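PDB 6OM4: MccB protein from Escherichia coli, which takes part in making the nucleotide antibiotic microcin C7, probably using ATP to adenylate the N-formylated precursor peptide MccA and form its phosphoramidate linkage. Local coordinates for residues Val306-Ile310 with Gly311-Glu315; Val109-Lys112 with Leu113-Lys117; Tyr92-Asn95 with Phe96-Tyr99. One frame throughout, in Å; residues are numbered along the deposited sequence.

Interaction 1 (Val306-Ile310 with Gly311-Glu315); sequences VIKFI and GKYSE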
# COMPACT_ATOMS: atom_id res chain seq x y z
N VAL A 306 -2.44 -1.18 -2.19
CA VAL A 306 -2.73 -1.80 -3.50
C VAL A 306 -2.41 -3.31 -3.49
O VAL A 306 -3.26 -4.17 -3.89
CB VAL A 306 -1.96 -1.09 -4.62
CG1 VAL A 306 -2.05 -1.86 -5.93
CG2 VAL A 306 -2.43 0.33 -4.78
N ILE A 307 -1.22 -3.67 -2.98
CA ILE A 307 -0.80 -5.08 -2.90
C ILE A 307 -1.76 -5.86 -2.01
O ILE A 307 -2.18 -6.96 -2.36
CB ILE A 307 0.68 -5.18 -2.47
CG1 ILE A 307 1.58 -4.64 -3.59
CG2 ILE A 307 1.05 -6.59 -2.09
CD1 ILE A 307 2.99 -4.37 -3.17
N LYS A 308 -2.18 -5.28 -0.88
CA LYS A 308 -3.13 -5.99 0.01
C LYS A 308 -4.52 -6.07 -0.63
O LYS A 308 -5.18 -7.07 -0.47
CB LYS A 308 -3.20 -5.33 1.38
CG LYS A 308 -1.91 -5.51 2.16
CD LYS A 308 -1.78 -4.68 3.41
CE LYS A 308 -0.50 -5.08 4.13
NZ LYS A 308 -0.23 -4.23 5.31
N PHE A 309 -4.94 -5.00 -1.30
CA PHE A 309 -6.28 -4.99 -1.89
C PHE A 309 -6.37 -6.13 -2.93
O PHE A 309 -7.40 -6.81 -3.07
CB PHE A 309 -6.55 -3.62 -2.53
CG PHE A 309 -7.83 -3.54 -3.32
CD1 PHE A 309 -9.04 -3.57 -2.65
CD2 PHE A 309 -7.83 -3.53 -4.70
CE1 PHE A 309 -10.24 -3.51 -3.36
CE2 PHE A 309 -9.03 -3.48 -5.40
CZ PHE A 309 -10.23 -3.48 -4.73
N ILE A 310 -5.35 -6.23 -3.76
CA ILE A 310 -5.30 -7.24 -4.83
C ILE A 310 -5.00 -8.62 -4.24
O ILE A 310 -5.59 -9.64 -4.69
CB ILE A 310 -4.26 -6.87 -5.89
CG1 ILE A 310 -4.67 -5.61 -6.65
CG2 ILE A 310 -3.93 -8.07 -6.78
CD1 ILE A 310 -3.57 -5.03 -7.47
N GLY A 311 -4.05 -8.68 -3.29
CA GLY A 311 -3.53 -9.99 -2.83
C GLY A 311 -4.41 -10.68 -1.80
O GLY A 311 -4.28 -11.92 -1.60
N LYS A 312 -5.21 -9.90 -1.07
CA LYS A 312 -6.30 -10.37 -0.17
C LYS A 312 -5.78 -11.08 1.09
O LYS A 312 -6.56 -11.70 1.76
CB LYS A 312 -7.30 -11.28 -0.93
CG LYS A 312 -8.05 -10.61 -2.07
CD LYS A 312 -8.84 -9.39 -1.66
CE LYS A 312 -9.50 -8.68 -2.84
NZ LYS A 312 -10.90 -9.12 -3.07
N TYR A 313 -4.52 -10.89 1.47
CA TYR A 313 -3.90 -11.65 2.56
C TYR A 313 -3.98 -10.86 3.88
O TYR A 313 -3.82 -11.44 4.98
CB TYR A 313 -2.46 -11.99 2.22
CG TYR A 313 -1.55 -10.80 2.07
CD1 TYR A 313 -0.85 -10.28 3.15
CD2 TYR A 313 -1.38 -10.21 0.83
CE1 TYR A 313 0.01 -9.21 2.99
CE2 TYR A 313 -0.54 -9.12 0.67
CZ TYR A 313 0.14 -8.61 1.76
OH TYR A 313 0.98 -7.57 1.56
N SER A 314 -4.27 -9.56 3.77
CA SER A 314 -4.34 -8.65 4.93
C SER A 314 -5.14 -7.42 4.51
O SER A 314 -5.16 -7.10 3.35
CB SER A 314 -2.98 -8.29 5.42
OG SER A 314 -3.06 -7.50 6.61
N GLU A 315 -5.83 -6.78 5.45
CA GLU A 315 -6.75 -5.69 5.09
C GLU A 315 -5.95 -4.40 4.86
O GLU A 315 -5.15 -3.99 5.71
CB GLU A 315 -7.88 -5.53 6.12
CG GLU A 315 -9.14 -6.29 5.71
CD GLU A 315 -10.27 -6.37 6.74
OE1 GLU A 315 -9.98 -6.70 7.92
OE2 GLU A 315 -11.45 -6.11 6.37
O HOH W 1 -2.89 -4.81 6.76
O HOH W 2 -7.52 -7.62 1.38
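Lys308 and Ser314 meet where helix 292-311 gives way to loop, and the contact illustrates how a chain leaving a helix can fold back along the last side chains it passed. CB of Lys308 lies 3.3 Å from Ser314 O. One carbon further out, Lys308 CG is 3.6 Å from Tyr313 OH, the phenol crossing the lysine stem at a slant, while Ile307 CG2 reaches the same hydroxyl from the helix at 3.8 Å. Past CG the lysine runs fully extended, which carries NZ to a water 3.1 Å away; this water also bonds to Ser314 OG and donates to Glu315 O, so a single molecule ties the ammonium group to the outgoing chain. A second water donates to both Lys308 O and Ser314 O.

What sets these groups in place is the helix end. Gly311 N bonds to Ile307 O at 2.7 Å, and Lys312 N to Lys308 O at 2.9 Å. Lys312 then adopts left-handed helical angles (phi 70°), which turn the chain back. With CG between its backbone N and carbonyl carbon (chi1 64°), Tyr313 turns its ring back toward the helix, bringing the hydroxyl to Lys308 and Ile307 and into a hydrogen bond with His98 NE2. Around this, Ile310 packs on Leu113 and Tyr313 on Val109 of helix 106-114, Ile307 lies against helix 125-136, and Val306 reaches both that helix and strand 208-211.

Interaction 2 (Val109-Lys112 with Leu113-Lys117); sequences VQDK and LKNAK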
# COMPACT_ATOMS: atom_id res chain seq x y z
N VAL A 109 -1.31 -15.58 -3.51
CA VAL A 109 -1.18 -14.14 -3.55
C VAL A 109 -0.48 -13.69 -4.83
O VAL A 109 -0.91 -12.71 -5.50
CB VAL A 109 -0.43 -13.61 -2.31
CG1 VAL A 109 -0.18 -12.12 -2.48
CG2 VAL A 109 -1.18 -13.94 -1.03
N GLN A 110 0.65 -14.33 -5.15
CA GLN A 110 1.46 -13.91 -6.28
C GLN A 110 0.63 -14.01 -7.56
O GLN A 110 0.71 -13.16 -8.43
CB GLN A 110 2.77 -14.69 -6.38
CG GLN A 110 3.78 -14.11 -7.36
CD GLN A 110 4.28 -12.74 -6.97
OE1 GLN A 110 4.33 -11.80 -7.78
NE2 GLN A 110 4.62 -12.61 -5.71
N ASP A 111 -0.22 -15.05 -7.65
CA ASP A 111 -1.05 -15.29 -8.80
C ASP A 111 -2.07 -14.16 -8.97
O ASP A 111 -2.34 -13.70 -10.07
CB ASP A 111 -1.75 -16.64 -8.64
CG ASP A 111 -2.70 -17.01 -9.76
OD1 ASP A 111 -2.19 -17.29 -10.88
OD2 ASP A 111 -3.92 -17.00 -9.50
N LYS A 112 -2.61 -13.65 -7.86
CA LYS A 112 -3.54 -12.54 -7.93
C LYS A 112 -2.82 -11.27 -8.41
O LYS A 112 -3.39 -10.51 -9.18
CB LYS A 112 -4.24 -12.32 -6.60
CG LYS A 112 -5.21 -13.42 -6.23
CD LYS A 112 -5.65 -13.42 -4.83
CE LYS A 112 -6.42 -14.69 -4.50
NZ LYS A 112 -7.26 -14.45 -3.31
N LEU A 113 -1.57 -11.06 -7.98
CA LEU A 113 -0.84 -9.87 -8.42
C LEU A 113 -0.55 -9.99 -9.91
O LEU A 113 -0.73 -9.02 -10.63
CB LEU A 113 0.46 -9.71 -7.63
CG LEU A 113 0.29 -9.51 -6.12
CD1 LEU A 113 1.66 -9.54 -5.45
CD2 LEU A 113 -0.45 -8.24 -5.74
N LYS A 114 -0.11 -11.17 -10.34
CA LYS A 114 0.21 -11.41 -11.75
C LYS A 114 -0.99 -11.11 -12.65
O LYS A 114 -0.80 -10.66 -13.78
CB LYS A 114 0.69 -12.85 -11.94
CG LYS A 114 1.20 -13.13 -13.35
CD LYS A 114 1.68 -14.56 -13.56
CE LYS A 114 2.64 -14.68 -14.72
NZ LYS A 114 2.67 -16.06 -15.28
N ASN A 115 -2.21 -11.42 -12.19
CA ASN A 115 -3.42 -11.33 -13.03
C ASN A 115 -4.04 -9.92 -12.98
O ASN A 115 -5.01 -9.64 -13.68
CB ASN A 115 -4.48 -12.35 -12.60
CG ASN A 115 -4.14 -13.77 -13.01
OD1 ASN A 115 -3.17 -14.00 -13.73
ND2 ASN A 115 -4.93 -14.73 -12.55
N ALA A 116 -3.48 -9.03 -12.15
CA ALA A 116 -4.01 -7.70 -11.90
C ALA A 116 -3.52 -6.67 -12.93
O ALA A 116 -2.44 -6.80 -13.52
CB ALA A 116 -3.58 -7.24 -10.53
N LYS A 117 -4.35 -5.64 -13.10
CA LYS A 117 -4.06 -4.46 -13.89
C LYS A 117 -4.23 -3.23 -13.01
O LYS A 117 -5.28 -3.02 -12.36
CB LYS A 117 -5.01 -4.45 -15.09
CG LYS A 117 -4.90 -3.27 -16.05
CD LYS A 117 -6.05 -3.27 -17.08
CE LYS A 117 -5.59 -2.69 -18.40
NZ LYS A 117 -6.72 -2.38 -19.31
O HOH W 3 -3.84 -16.83 -13.11
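Asn115 curls back over the carbonyl of Asp111, one turn earlier, as helix 106-114 runs out. Its CB already touches Asp111 O and its CG comes closer still, at 3.4 Å, because CG stands beside the backbone N (chi1 -74°) and the amide is thereby folded over the preceding turn. At the tip, OD1 and ND2 of Asn115 both stay near Asp111 O, at 3.8 and 3.7 Å. ND2 also comes within 3.9 Å of Asp111 OD2, with the amide and carboxylate planes turned 70° apart, a meeting of polar ends without a direct bond. A water lies between the two side chains and donates to Asp111 OD1 at 2.8 Å; its link to Asn115 ND2 is modelled shorter than usual and its details are doubtful.

This is the end of the helix that feeds strand 117-121, a central strand of the parallel part of the Rossmann-like sheet of the ThiF family, which in turn delivers the glycine-rich turn with Gly124 and Gly125 to the nucleotide. Asn115 N bonds to Asp111 O at 3.1 Å and only weakly to Lys112 O, whereas one residue earlier Lys114 N meets Gln110 O in a straighter bond (165°). Towards the protein interior, Leu113 sets CG 3.5 Å from Val109 O and its CD1 branch 4.3 Å from Val109 CG1, an apolar side that faces Tyr99 of helix 93-101.

Interaction 3 (Tyr92-Asn95 with Phe96-Tyr99); sequences YSRN and FLHY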
# COMPACT_ATOMS: atom_id res chain seq x y z
N TYR A 92 10.59 -13.22 -6.24
CA TYR A 92 9.65 -12.67 -5.23
C TYR A 92 9.79 -13.33 -3.85
O TYR A 92 8.94 -13.13 -2.97
CB TYR A 92 8.20 -12.83 -5.72
CG TYR A 92 7.95 -12.28 -7.11
CD1 TYR A 92 8.07 -10.93 -7.38
CD2 TYR A 92 7.63 -13.11 -8.17
CE1 TYR A 92 7.89 -10.42 -8.66
CE2 TYR A 92 7.44 -12.62 -9.44
CZ TYR A 92 7.58 -11.26 -9.70
OH TYR A 92 7.34 -10.76 -10.95
N SER A 93 10.87 -14.09 -3.63
CA SER A 93 10.94 -14.96 -2.44
C SER A 93 10.86 -14.15 -1.14
O SER A 93 10.30 -14.65 -0.23
CB SER A 93 12.14 -15.90 -2.48
OG SER A 93 13.31 -15.21 -2.10
N ARG A 94 11.36 -12.90 -1.08
CA ARG A 94 11.27 -12.12 0.19
C ARG A 94 9.82 -11.67 0.43
O ARG A 94 9.34 -11.67 1.56
CB ARG A 94 12.21 -10.91 0.22
CG ARG A 94 13.67 -11.26 -0.02
CD ARG A 94 14.16 -12.36 0.91
NE ARG A 94 15.62 -12.52 0.88
CZ ARG A 94 16.29 -13.45 0.20
NH1 ARG A 94 15.64 -14.41 -0.43
NH2 ARG A 94 17.60 -13.36 0.08
N ASN A 95 9.13 -11.29 -0.64
CA ASN A 95 7.70 -11.00 -0.54
C ASN A 95 6.95 -12.26 -0.07
O ASN A 95 5.97 -12.15 0.66
CB ASN A 95 7.07 -10.48 -1.83
CG ASN A 95 7.42 -9.06 -2.21
OD1 ASN A 95 8.15 -8.36 -1.50
ND2 ASN A 95 6.95 -8.65 -3.39
N PHE A 96 7.34 -13.46 -0.55
CA PHE A 96 6.70 -14.71 -0.10
C PHE A 96 6.78 -14.86 1.42
O PHE A 96 5.78 -15.28 2.02
CB PHE A 96 7.26 -15.95 -0.79
CG PHE A 96 6.70 -16.23 -2.17
CD1 PHE A 96 6.27 -15.20 -3.01
CD2 PHE A 96 6.62 -17.54 -2.62
CE1 PHE A 96 5.77 -15.48 -4.28
CE2 PHE A 96 6.10 -17.81 -3.88
CZ PHE A 96 5.68 -16.78 -4.70
N LEU A 97 7.90 -14.46 2.05
CA LEU A 97 7.98 -14.50 3.51
C LEU A 97 6.94 -13.57 4.14
O LEU A 97 6.29 -13.95 5.11
CB LEU A 97 9.40 -14.17 3.99
CG LEU A 97 10.48 -15.09 3.42
CD1 LEU A 97 11.86 -14.51 3.71
CD2 LEU A 97 10.37 -16.51 3.93
N HIS A 98 6.79 -12.37 3.60
CA HIS A 98 5.80 -11.43 4.06
C HIS A 98 4.39 -12.07 3.99
O HIS A 98 3.66 -12.11 4.99
CB HIS A 98 5.94 -10.12 3.28
CG HIS A 98 4.82 -9.18 3.51
ND1 HIS A 98 4.74 -8.39 4.64
CD2 HIS A 98 3.78 -8.83 2.72
CE1 HIS A 98 3.65 -7.63 4.53
NE2 HIS A 98 3.05 -7.89 3.37
N TYR A 99 4.02 -12.67 2.86
CA TYR A 99 2.65 -13.26 2.73
C TYR A 99 2.47 -14.43 3.73
O TYR A 99 1.41 -14.57 4.36
CB TYR A 99 2.31 -13.67 1.29
CG TYR A 99 2.60 -12.62 0.22
CD1 TYR A 99 2.31 -11.28 0.44
CD2 TYR A 99 3.18 -12.94 -1.00
CE1 TYR A 99 2.55 -10.31 -0.53
CE2 TYR A 99 3.45 -11.97 -1.96
CZ TYR A 99 3.18 -10.63 -1.71
OH TYR A 99 3.51 -9.67 -2.65
O HOH W 4 5.01 -10.27 -4.74
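Asn95 and Tyr99, one helical turn apart, run alongside each other in the same direction, their amide and ring planes 60° apart. The phenol ring stands against the helix so that Asn95 O sits 3.3 Å above one of its faces, displaced toward the rim. That same carbonyl accepts Tyr99 N at 3.0 Å. At the outer ends, Asn95 ND2 and Tyr99 OH are 3.7 Å apart, and a water in the plane of the ring, at its edge, bridges them, 2.9 Å from Asn95 ND2 and 2.6 Å from Tyr99 OH.

The second pair is apolar. Phe96 has CG beside its backbone N (chi1 -81°), which swings the ring back along the helix until CE1 meets Tyr92 CB at 3.9 Å. Tyr92 is the N-cap residue of helix 93-101, and its carbonyl accepts Phe96 N at 2.9 Å. On the outer side, Arg94 NH1 makes a weak bond to Ser93 OG; Arg94 binds ATP in a structure of this protein, although no nucleotide lies on it in this chain.

Because Asn95 ND2 also bonds to Ser137 OG, the amide nitrogen is gripped by two partners. This probably fixes the rotation of the amide and, through the water, helps to hold the hydroxyl of Tyr99 in place.

How the interactions relate
Following the chain from the N terminus, interaction 3 comes first, at the start of helix 93-101, then interaction 2 at the end of helix 106-114, and, nearly two hundred residues later, interaction 1 at the end of helix 292-311. Each closes a single helical turn or the turn just after a helix, so none nests in or crosses another. In space they converge, their centres 10 to 14 Å apart. Interactions 3 and 2 join consecutive helices, with Val109 CG1 3.7 Å from Tyr99 CE2. Interaction 1 brings in the late helix: Ile310 CD1 lies 3.8 Å from Ala116 CB, and Tyr313 CE2 3.5 Å from Tyr99 CE1.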